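Local coordinates for sensor protein kinase WalK (Staphylococcus aureus, PDB 4YWZ) that probably senses an extracellular signal through this receptor domain and passes it to the histidine kinase part of the essential WalKR two-component system, at residues A[56-68]-A[129-141]. The protein carries 1 engineered substitution. Sequence-based numbering, arbitrary orientation.
Sequences MQEIGEIRFIDKD and KVIGNIYIESKIN. Engineered in segment 56-68: Met-56 (natural residue Arg).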
loop_
_atom_site.group_PDB
_atom_site.type_symbol
_atom_site.label_atom_id
_atom_site.label_comp_id
_atom_site.label_asym_id
_atom_site.label_seq_id
_atom_site.Cartn_x
_atom_site.Cartn_y
_atom_site.Cartn_z
HETATM N N MSE A 56 9.356 0.658 -5.009
HETATM C CA MSE A 56 8.176 0.581 -4.213
HETATM C C MSE A 56 7.913 -0.907 -3.940
HETATM O O MSE A 56 8.136 -1.775 -4.817
HETATM C CB MSE A 56 7.067 1.288 -4.968
HETATM C CG MSE A 56 5.684 0.933 -4.585
HETATM SE SE MSE A 56 4.724 1.978 -5.946
HETATM C CE MSE A 56 3.160 1.554 -4.974
ATOM N N GLN A 57 7.457 -1.208 -2.715
ATOM C CA GLN A 57 7.222 -2.630 -2.345
ATOM C C GLN A 57 6.178 -3.335 -3.254
ATOM O O GLN A 57 6.289 -4.512 -3.493
ATOM C CB GLN A 57 6.809 -2.822 -0.871
ATOM C CG GLN A 57 7.320 -1.750 0.114
ATOM C CD GLN A 57 6.528 -1.747 1.480
ATOM O OE1 GLN A 57 6.022 -0.712 1.917
ATOM N NE2 GLN A 57 6.411 -2.922 2.117
ATOM N N GLU A 58 5.171 -2.623 -3.647
ATOM C CA GLU A 58 4.065 -3.204 -4.414
ATOM C C GLU A 58 4.414 -3.479 -5.896
ATOM O O GLU A 58 3.593 -4.083 -6.577
ATOM C CB GLU A 58 2.842 -2.319 -4.319
ATOM C CG GLU A 58 2.297 -2.086 -2.877
ATOM C CD GLU A 58 2.810 -0.828 -2.142
ATOM O OE1 GLU A 58 4.011 -0.410 -2.323
ATOM O OE2 GLU A 58 1.983 -0.265 -1.341
ATOM N N ILE A 59 5.550 -2.947 -6.413
ATOM C CA ILE A 59 5.904 -3.182 -7.828
ATOM C C ILE A 59 6.900 -4.318 -7.941
ATOM O O ILE A 59 7.984 -4.337 -7.266
ATOM C CB ILE A 59 6.415 -1.893 -8.439
ATOM C CG1 ILE A 59 5.198 -0.967 -8.612
ATOM C CG2 ILE A 59 7.078 -2.211 -9.818
ATOM C CD1 ILE A 59 5.443 0.319 -9.305
ATOM N N GLY A 60 6.565 -5.316 -8.768
ATOM C CA GLY A 60 7.430 -6.438 -9.110
ATOM C C GLY A 60 8.503 -6.090 -10.130
ATOM O O GLY A 60 9.691 -6.255 -9.907
ATOM N N GLU A 61 8.064 -5.559 -11.266
ATOM C CA GLU A 61 8.948 -5.198 -12.375
ATOM C C GLU A 61 8.308 -4.094 -13.207
ATOM O O GLU A 61 7.099 -4.033 -13.266
ATOM C CB GLU A 61 9.084 -6.367 -13.274
ATOM C CG GLU A 61 10.167 -6.204 -14.369
ATOM C CD GLU A 61 10.317 -7.431 -15.294
ATOM O OE1 GLU A 61 9.603 -8.442 -15.169
ATOM O OE2 GLU A 61 11.103 -7.329 -16.244
ATOM N N ILE A 62 9.136 -3.192 -13.725
ATOM C CA ILE A 62 8.689 -2.216 -14.703
ATOM C C ILE A 62 9.539 -2.486 -15.930
ATOM O O ILE A 62 10.788 -2.637 -15.842
ATOM C CB ILE A 62 8.844 -0.773 -14.239
ATOM C CG1 ILE A 62 8.198 -0.549 -12.864
ATOM C CG2 ILE A 62 8.286 0.145 -15.339
ATOM C CD1 ILE A 62 8.371 0.873 -12.308
ATOM N N ARG A 63 8.916 -2.448 -17.160
ATOM C CA ARG A 63 9.655 -2.461 -18.428
ATOM C C ARG A 63 9.238 -1.204 -19.213
ATOM O O ARG A 63 8.115 -0.732 -19.112
ATOM C CB ARG A 63 9.347 -3.643 -19.263
ATOM C CG ARG A 63 9.551 -4.995 -18.524
ATOM C CD ARG A 63 9.137 -6.223 -19.290
ATOM N NE ARG A 63 9.283 -7.414 -18.452
ATOM C CZ ARG A 63 8.636 -8.558 -18.656
ATOM N NH1 ARG A 63 7.881 -8.743 -19.776
ATOM N NH2 ARG A 63 8.779 -9.544 -17.764
ATOM N N PHE A 64 10.168 -0.680 -19.981
ATOM C CA PHE A 64 9.894 0.315 -21.013
ATOM C C PHE A 64 10.123 -0.319 -22.384
ATOM O O PHE A 64 11.115 -0.949 -22.653
ATOM C CB PHE A 64 10.735 1.588 -20.842
ATOM C CG PHE A 64 10.465 2.623 -21.927
ATOM C CD1 PHE A 64 9.350 3.385 -21.895
ATOM C CD2 PHE A 64 11.319 2.677 -23.077
ATOM C CE1 PHE A 64 9.030 4.278 -22.954
ATOM C CE2 PHE A 64 10.968 3.551 -24.132
ATOM C CZ PHE A 64 9.864 4.357 -24.019
ATOM N N ILE A 65 9.080 -0.210 -23.197
ATOM C CA ILE A 65 8.909 -0.858 -24.484
ATOM C C ILE A 65 8.684 0.237 -25.543
ATOM O O ILE A 65 7.844 1.150 -25.359
ATOM C CB ILE A 65 7.750 -1.867 -24.475
ATOM C CG1 ILE A 65 8.052 -2.963 -23.433
ATOM C CG2 ILE A 65 7.504 -2.404 -25.882
ATOM C CD1 ILE A 65 6.804 -3.568 -22.950
ATOM N N ASP A 66 9.434 0.178 -26.634
ATOM C CA ASP A 66 9.342 1.276 -27.580
ATOM C C ASP A 66 8.179 1.064 -28.532
ATOM O O ASP A 66 7.453 0.084 -28.481
ATOM C CB ASP A 66 10.707 1.564 -28.351
ATOM C CG ASP A 66 11.055 0.508 -29.367
ATOM O OD1 ASP A 66 10.239 -0.278 -29.780
ATOM O OD2 ASP A 66 12.227 0.503 -29.846
ATOM N N LYS A 67 8.032 2.015 -29.483
ATOM C CA LYS A 67 6.968 1.949 -30.521
ATOM C C LYS A 67 6.871 0.719 -31.357
ATOM O O LYS A 67 5.807 0.307 -31.795
ATOM C CB LYS A 67 7.196 3.084 -31.557
ATOM C CG LYS A 67 6.732 4.419 -31.136
ATOM C CD LYS A 67 6.516 5.275 -32.391
ATOM C CE LYS A 67 5.087 5.165 -32.932
ATOM N NZ LYS A 67 4.050 5.972 -32.164
ATOM N N ASP A 68 8.013 0.121 -31.606
ATOM C CA ASP A 68 8.077 -1.091 -32.348
ATOM C C ASP A 68 8.049 -2.335 -31.501
ATOM O O ASP A 68 8.389 -3.423 -31.936
ATOM C CB ASP A 68 9.400 -1.101 -33.180
ATOM C CG ASP A 68 9.500 0.073 -34.153
ATOM O OD1 ASP A 68 8.502 0.481 -34.721
ATOM O OD2 ASP A 68 10.571 0.642 -34.273
ATOM N N LYS A 129 2.087 12.219 -29.097
ATOM C CA LYS A 129 2.332 11.009 -29.820
ATOM C C LYS A 129 2.927 9.960 -28.888
ATOM O O LYS A 129 3.863 10.230 -28.144
ATOM C CB LYS A 129 3.306 11.179 -30.967
ATOM C CG LYS A 129 2.722 11.998 -32.149
ATOM C CD LYS A 129 3.351 11.494 -33.457
ATOM C CE LYS A 129 2.547 11.944 -34.647
ATOM N NZ LYS A 129 2.222 13.374 -34.446
ATOM N N VAL A 130 2.465 8.728 -29.113
ATOM C CA VAL A 130 3.055 7.589 -28.361
ATOM C C VAL A 130 4.483 7.394 -28.772
ATOM O O VAL A 130 4.790 7.216 -29.979
ATOM C CB VAL A 130 2.219 6.308 -28.580
ATOM C CG1 VAL A 130 2.942 5.077 -27.997
ATOM C CG2 VAL A 130 0.851 6.509 -28.041
ATOM N N ILE A 131 5.396 7.284 -27.795
ATOM C CA ILE A 131 6.753 6.883 -28.040
ATOM C C ILE A 131 7.165 5.511 -27.501
ATOM O O ILE A 131 8.309 4.983 -27.731
ATOM C CB ILE A 131 7.774 7.889 -27.484
ATOM C CG1 ILE A 131 7.646 8.070 -25.959
ATOM C CG2 ILE A 131 7.646 9.213 -28.150
ATOM C CD1 ILE A 131 8.970 8.327 -25.251
ATOM N N GLY A 132 6.247 4.967 -26.694
ATOM C CA GLY A 132 6.596 3.696 -25.939
ATOM C C GLY A 132 5.560 3.459 -24.911
ATOM O O GLY A 132 4.525 4.120 -24.913
ATOM N N ASN A 133 5.759 2.415 -24.110
ATOM C CA ASN A 133 4.811 1.983 -23.154
ATOM C C ASN A 133 5.537 1.527 -21.894
ATOM O O ASN A 133 6.598 0.895 -21.991
ATOM C CB ASN A 133 3.972 0.811 -23.695
ATOM C CG ASN A 133 3.001 0.266 -22.688
ATOM O OD1 ASN A 133 1.990 0.870 -22.396
ATOM N ND2 ASN A 133 3.368 -0.916 -22.104
ATOM N N ILE A 134 4.940 1.901 -20.767
ATOM C CA ILE A 134 5.433 1.451 -19.458
ATOM C C ILE A 134 4.548 0.247 -19.103
ATOM O O ILE A 134 3.304 0.363 -19.011
ATOM C CB ILE A 134 5.236 2.578 -18.384
ATOM C CG1 ILE A 134 6.194 3.737 -18.680
ATOM C CG2 ILE A 134 5.383 1.988 -16.958
ATOM C CD1 ILE A 134 5.807 5.022 -17.930
ATOM N N TYR A 135 5.146 -0.929 -18.902
ATOM C CA TYR A 135 4.494 -2.145 -18.490
ATOM C C TYR A 135 4.912 -2.431 -17.030
ATOM O O TYR A 135 6.089 -2.415 -16.734
ATOM C CB TYR A 135 5.049 -3.271 -19.374
ATOM C CG TYR A 135 4.761 -4.704 -18.935
ATOM C CD1 TYR A 135 5.663 -5.352 -18.150
ATOM C CD2 TYR A 135 3.648 -5.395 -19.387
ATOM C CE1 TYR A 135 5.462 -6.687 -17.772
ATOM C CE2 TYR A 135 3.454 -6.716 -19.075
ATOM C CZ TYR A 135 4.368 -7.341 -18.203
ATOM O OH TYR A 135 4.191 -8.658 -17.777
ATOM N N ILE A 136 3.946 -2.647 -16.186
ATOM C CA ILE A 136 4.170 -2.850 -14.755
ATOM C C ILE A 136 3.496 -4.145 -14.345
ATOM O O ILE A 136 2.339 -4.388 -14.621
ATOM C CB ILE A 136 3.633 -1.712 -13.938
ATOM C CG1 ILE A 136 4.326 -0.431 -14.297
ATOM C CG2 ILE A 136 3.771 -2.003 -12.440
ATOM C CD1 ILE A 136 3.737 0.771 -13.620
ATOM N N GLU A 137 4.283 -5.012 -13.657
ATOM C CA GLU A 137 3.739 -6.186 -12.872
ATOM C C GLU A 137 3.758 -5.751 -11.405
ATOM O O GLU A 137 4.816 -5.337 -10.866
ATOM C CB GLU A 137 4.569 -7.461 -13.036
ATOM C CG GLU A 137 4.494 -8.024 -14.417
ATOM C CD GLU A 137 5.320 -9.344 -14.621
ATOM O OE1 GLU A 137 5.890 -9.845 -13.606
ATOM O OE2 GLU A 137 5.459 -9.695 -15.816
ATOM N N SER A 138 2.565 -5.744 -10.813
ATOM C CA SER A 138 2.386 -5.295 -9.427
ATOM C C SER A 138 1.860 -6.428 -8.594
ATOM O O SER A 138 1.075 -7.292 -9.026
ATOM C CB SER A 138 1.559 -4.020 -9.425
ATOM O OG SER A 138 0.259 -4.267 -9.773
ATOM N N LYS A 139 2.281 -6.389 -7.320
ATOM C CA LYS A 139 2.058 -7.511 -6.383
ATOM C C LYS A 139 0.712 -7.452 -5.704
ATOM O O LYS A 139 0.563 -7.433 -4.440
ATOM C CB LYS A 139 3.187 -7.495 -5.380
ATOM C CG LYS A 139 4.580 -7.702 -5.920
ATOM C CD LYS A 139 5.616 -7.612 -4.849
ATOM C CE LYS A 139 6.977 -7.766 -5.467
ATOM N NZ LYS A 139 8.142 -7.766 -4.516
ATOM N N ILE A 140 -0.352 -7.508 -6.482
ATOM C CA ILE A 140 -1.708 -7.458 -5.959
ATOM C C ILE A 140 -2.055 -8.672 -5.027
ATOM O O ILE A 140 -3.024 -8.559 -4.262
ATOM C CB ILE A 140 -2.752 -7.307 -7.073
ATOM C CG1 ILE A 140 -4.011 -6.659 -6.576
ATOM C CG2 ILE A 140 -2.999 -8.610 -7.812
ATOM C CD1 ILE A 140 -4.849 -6.076 -7.661
ATOM N N ASN A 141 -1.260 -9.747 -5.144
ATOM C CA ASN A 141 -1.513 -10.933 -4.312
ATOM C C ASN A 141 -1.280 -10.577 -2.888
ATOM O O ASN A 141 -1.887 -11.231 -2.009
ATOM C CB ASN A 141 -0.677 -12.131 -4.661
ATOM C CG ASN A 141 -1.436 -13.388 -4.393
ATOM O OD1 ASN A 141 -2.635 -13.403 -4.550
ATOM N ND2 ASN A 141 -0.759 -14.345 -3.798
HETATM O O HOH W 1 8.950 -5.166 -4.334
HETATM O O HOH W 2 8.488 -9.810 -13.262
HETATM O O HOH W 3 5.504 -10.588 -19.518
#
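Strand 59-66 pairs antiparallel with 129-138, the central strand of the five-stranded sheet of this Cache-type sensor domain. A classic beta bulge interrupts their pairing: Glu-137 O accepts from both Gly-60 N (2.7 Å, bent to 141°) and Glu-61 N (3.3 Å). Beyond it the register is regular as far as Ile-65 and Asn-133. On the face of Arg-63 and Tyr-135 the extended Arg-63 side chain runs alongside the Tyr-135 ring, the planes 24° apart, with Tyr-135 CE1 over one face of the guanidinium, toward its rim. The same guanidinium grips Glu-61 side-on, NE to OE2 and NH2 to OE1, both 2.9 Å, which fixes its rotation. Tyr-135 OH donates to the anti lone pair of Glu-137 OE2 (2.6 Å), and a water bridges the OE1 atoms of Glu-61 and Glu-137, probably easing their like charges. Lys-108 and Tyr-110 also hold Glu-137, while Thr-74 and Asn-79 hold Glu-61. On the other face Ile-62 lies beside Ile-134, CG2 to CG2 3.8 Å, and beside Ile-136. Helix 7-37 lies over this side, touching Ser-138 there and Ile-131 near the strand's start; helix 90-98 packs on Ile-65 and Asn-133 opposite, and strands 71-74 and 114-126 flank the pair.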